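Local coordinates for proline iminopeptidase-related protein (Thermus thermophilus, PDB 2YYS) that is of unknown function but belongs to the S33 family of alpha/beta hydrolases and is probably a peptidase, at residues Asp209-Leu214 with Ala240-Ala245. Sequence-based numbering, arbitrary orientation.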
loop_
_atom_site.group_PDB
_atom_site.type_symbol
_atom_site.label_atom_id
_atom_site.label_comp_id
_atom_site.label_asym_id
_atom_site.label_seq_id
_atom_site.Cartn_x
_atom_site.Cartn_y
_atom_site.Cartn_z
ATOM N N ASP A 209 -0.472 -2.178 15.900
ATOM C CA ASP A 209 -1.816 -2.582 15.539
ATOM C C ASP A 209 -2.686 -1.344 15.392
ATOM O O ASP A 209 -3.167 -0.792 16.371
ATOM C CB ASP A 209 -2.399 -3.519 16.597
ATOM C CG ASP A 209 -3.800 -3.970 16.262
ATOM O OD1 ASP A 209 -4.211 -3.839 15.088
ATOM O OD2 ASP A 209 -4.561 -4.475 17.112
ATOM N N TYR A 210 -2.893 -0.925 14.147
ATOM C CA TYR A 210 -3.714 0.233 13.818
ATOM C C TYR A 210 -5.230 -0.004 13.987
ATOM O O TYR A 210 -6.029 0.941 13.903
ATOM C CB TYR A 210 -3.403 0.676 12.372
ATOM C CG TYR A 210 -3.940 2.034 12.016
ATOM C CD1 TYR A 210 -3.371 3.185 12.548
ATOM C CD2 TYR A 210 -5.040 2.173 11.179
ATOM C CE1 TYR A 210 -3.869 4.450 12.238
ATOM C CE2 TYR A 210 -5.554 3.424 10.872
ATOM C CZ TYR A 210 -4.958 4.562 11.400
ATOM O OH TYR A 210 -5.457 5.807 11.097
ATOM N N THR A 211 -5.630 -1.258 14.210
ATOM C CA THR A 211 -7.049 -1.623 14.303
ATOM C C THR A 211 -7.937 -0.687 15.134
ATOM O O THR A 211 -9.019 -0.321 14.665
ATOM C CB THR A 211 -7.215 -3.049 14.845
ATOM O OG1 THR A 211 -6.481 -3.973 14.038
ATOM C CG2 THR A 211 -8.659 -3.513 14.732
ATOM N N PRO A 212 -7.540 -0.317 16.352
ATOM C CA PRO A 212 -8.427 0.494 17.211
ATOM C C PRO A 212 -8.742 1.882 16.649
ATOM O O PRO A 212 -9.722 2.488 17.053
ATOM C CB PRO A 212 -7.652 0.622 18.537
ATOM C CG PRO A 212 -6.577 -0.400 18.484
ATOM C CD PRO A 212 -6.259 -0.607 17.022
ATOM N N TYR A 213 -7.923 2.366 15.722
ATOM C CA TYR A 213 -8.100 3.691 15.139
ATOM C C TYR A 213 -9.055 3.666 13.949
ATOM O O TYR A 213 -9.451 4.716 13.449
ATOM C CB TYR A 213 -6.727 4.294 14.798
ATOM C CG TYR A 213 -5.781 4.214 15.993
ATOM C CD1 TYR A 213 -6.042 4.933 17.162
ATOM C CD2 TYR A 213 -4.658 3.383 15.978
ATOM C CE1 TYR A 213 -5.191 4.845 18.285
ATOM C CE2 TYR A 213 -3.800 3.287 17.095
ATOM C CZ TYR A 213 -4.078 4.024 18.246
ATOM O OH TYR A 213 -3.252 3.941 19.356
ATOM N N LEU A 214 -9.463 2.469 13.532
ATOM C CA LEU A 214 -10.459 2.309 12.471
ATOM C C LEU A 214 -11.885 2.571 12.981
ATOM O O LEU A 214 -12.396 1.838 13.829
ATOM C CB LEU A 214 -10.405 0.898 11.900
ATOM C CG LEU A 214 -9.062 0.385 11.395
ATOM C CD1 LEU A 214 -9.197 -1.106 11.081
ATOM C CD2 LEU A 214 -8.605 1.181 10.179
ATOM N N ALA A 240 -12.663 -3.654 6.849
ATOM C CA ALA A 240 -13.837 -3.203 6.130
ATOM C C ALA A 240 -15.009 -2.979 7.077
ATOM O O ALA A 240 -15.751 -2.018 6.935
ATOM C CB ALA A 240 -14.213 -4.202 5.069
ATOM N N SER A 241 -15.182 -3.864 8.047
ATOM C CA SER A 241 -16.355 -3.775 8.915
ATOM C C SER A 241 -16.241 -2.586 9.894
ATOM O O SER A 241 -17.209 -1.876 10.130
ATOM C CB SER A 241 -16.626 -5.127 9.599
ATOM O OG SER A 241 -16.165 -5.129 10.923
ATOM N N ARG A 242 -15.042 -2.311 10.388
ATOM C CA ARG A 242 -14.827 -1.163 11.278
ATOM C C ARG A 242 -14.949 0.186 10.545
ATOM O O ARG A 242 -15.479 1.152 11.098
ATOM C CB ARG A 242 -13.479 -1.293 11.995
ATOM C CG ARG A 242 -13.455 -2.447 12.973
ATOM C CD ARG A 242 -12.092 -3.029 13.249
ATOM N NE ARG A 242 -12.237 -4.176 14.130
ATOM C CZ ARG A 242 -12.416 -4.117 15.448
ATOM N NH1 ARG A 242 -12.427 -2.951 16.080
ATOM N NH2 ARG A 242 -12.560 -5.234 16.146
ATOM N N LEU A 243 -14.495 0.228 9.289
ATOM C CA LEU A 243 -14.579 1.425 8.453
ATOM C C LEU A 243 -15.953 1.581 7.804
ATOM O O LEU A 243 -16.286 2.653 7.304
ATOM C CB LEU A 243 -13.513 1.375 7.350
ATOM C CG LEU A 243 -12.054 1.428 7.779
ATOM C CD1 LEU A 243 -11.152 1.152 6.586
ATOM C CD2 LEU A 243 -11.736 2.794 8.383
ATOM N N ARG A 244 -16.740 0.508 7.847
ATOM C CA ARG A 244 -18.012 0.392 7.147
ATOM C C ARG A 244 -17.806 0.643 5.660
ATOM O O ARG A 244 -18.528 1.383 5.043
ATOM C CB ARG A 244 -19.086 1.305 7.755
ATOM C CG ARG A 244 -19.503 0.844 9.143
ATOM C CD ARG A 244 -20.581 1.666 9.819
ATOM N NE ARG A 244 -20.733 1.211 11.196
ATOM C CZ ARG A 244 -21.583 1.705 12.083
ATOM N NH1 ARG A 244 -21.619 1.173 13.297
ATOM N NH2 ARG A 244 -22.375 2.725 11.781
ATOM N N ALA A 245 -16.783 -0.003 5.116
ATOM C CA ALA A 245 -16.447 0.079 3.707
ATOM C C ALA A 245 -16.833 -1.219 3.002
ATOM O O ALA A 245 -16.618 -2.299 3.532
ATOM C CB ALA A 245 -14.962 0.295 3.572
HETATM O O HOH W 1 -11.541 -0.400 15.388
#
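T211 lays its methyl CG2 over one face of the R242 guanidinium, toward its rim, with CG2 3.7 Å from R242 NE. OG1 sits beside the backbone N (chi1 -56°), which puts CG2 anti to that N and over R242 and leaves OG1 for D209 OD1, 2.5 Å away, and for the hydroxyl of Y235. D209 OD1 takes OG1 on its syn lone pair, and T211 N comes to it from above the carboxylate plane: an Asx turn leading into the 3-10 turn 211-213. With an alanine here, the guanidinium face would probably lose its methyl cover, and D209 OD1 and the Y235 hydroxyl their partner OG1. The contact joins the loop between helix 195-202 and strand 221-226 of the alpha/beta hydrolase fold to the end of helix 236-243, which R244 closes with a Schellman motif. There L214 crosses R242 at about a right angle, CB to CB at 3.8 Å, while its CD2 reaches L243 CD2 at 4.0 Å; L110 of helix 105-115 touches both leucines. R242 runs extended from CG to NE, which is salt-bridged to E238, and NH1 donates in plane to a water at 2.8 Å that donates to T211 O and L214 O.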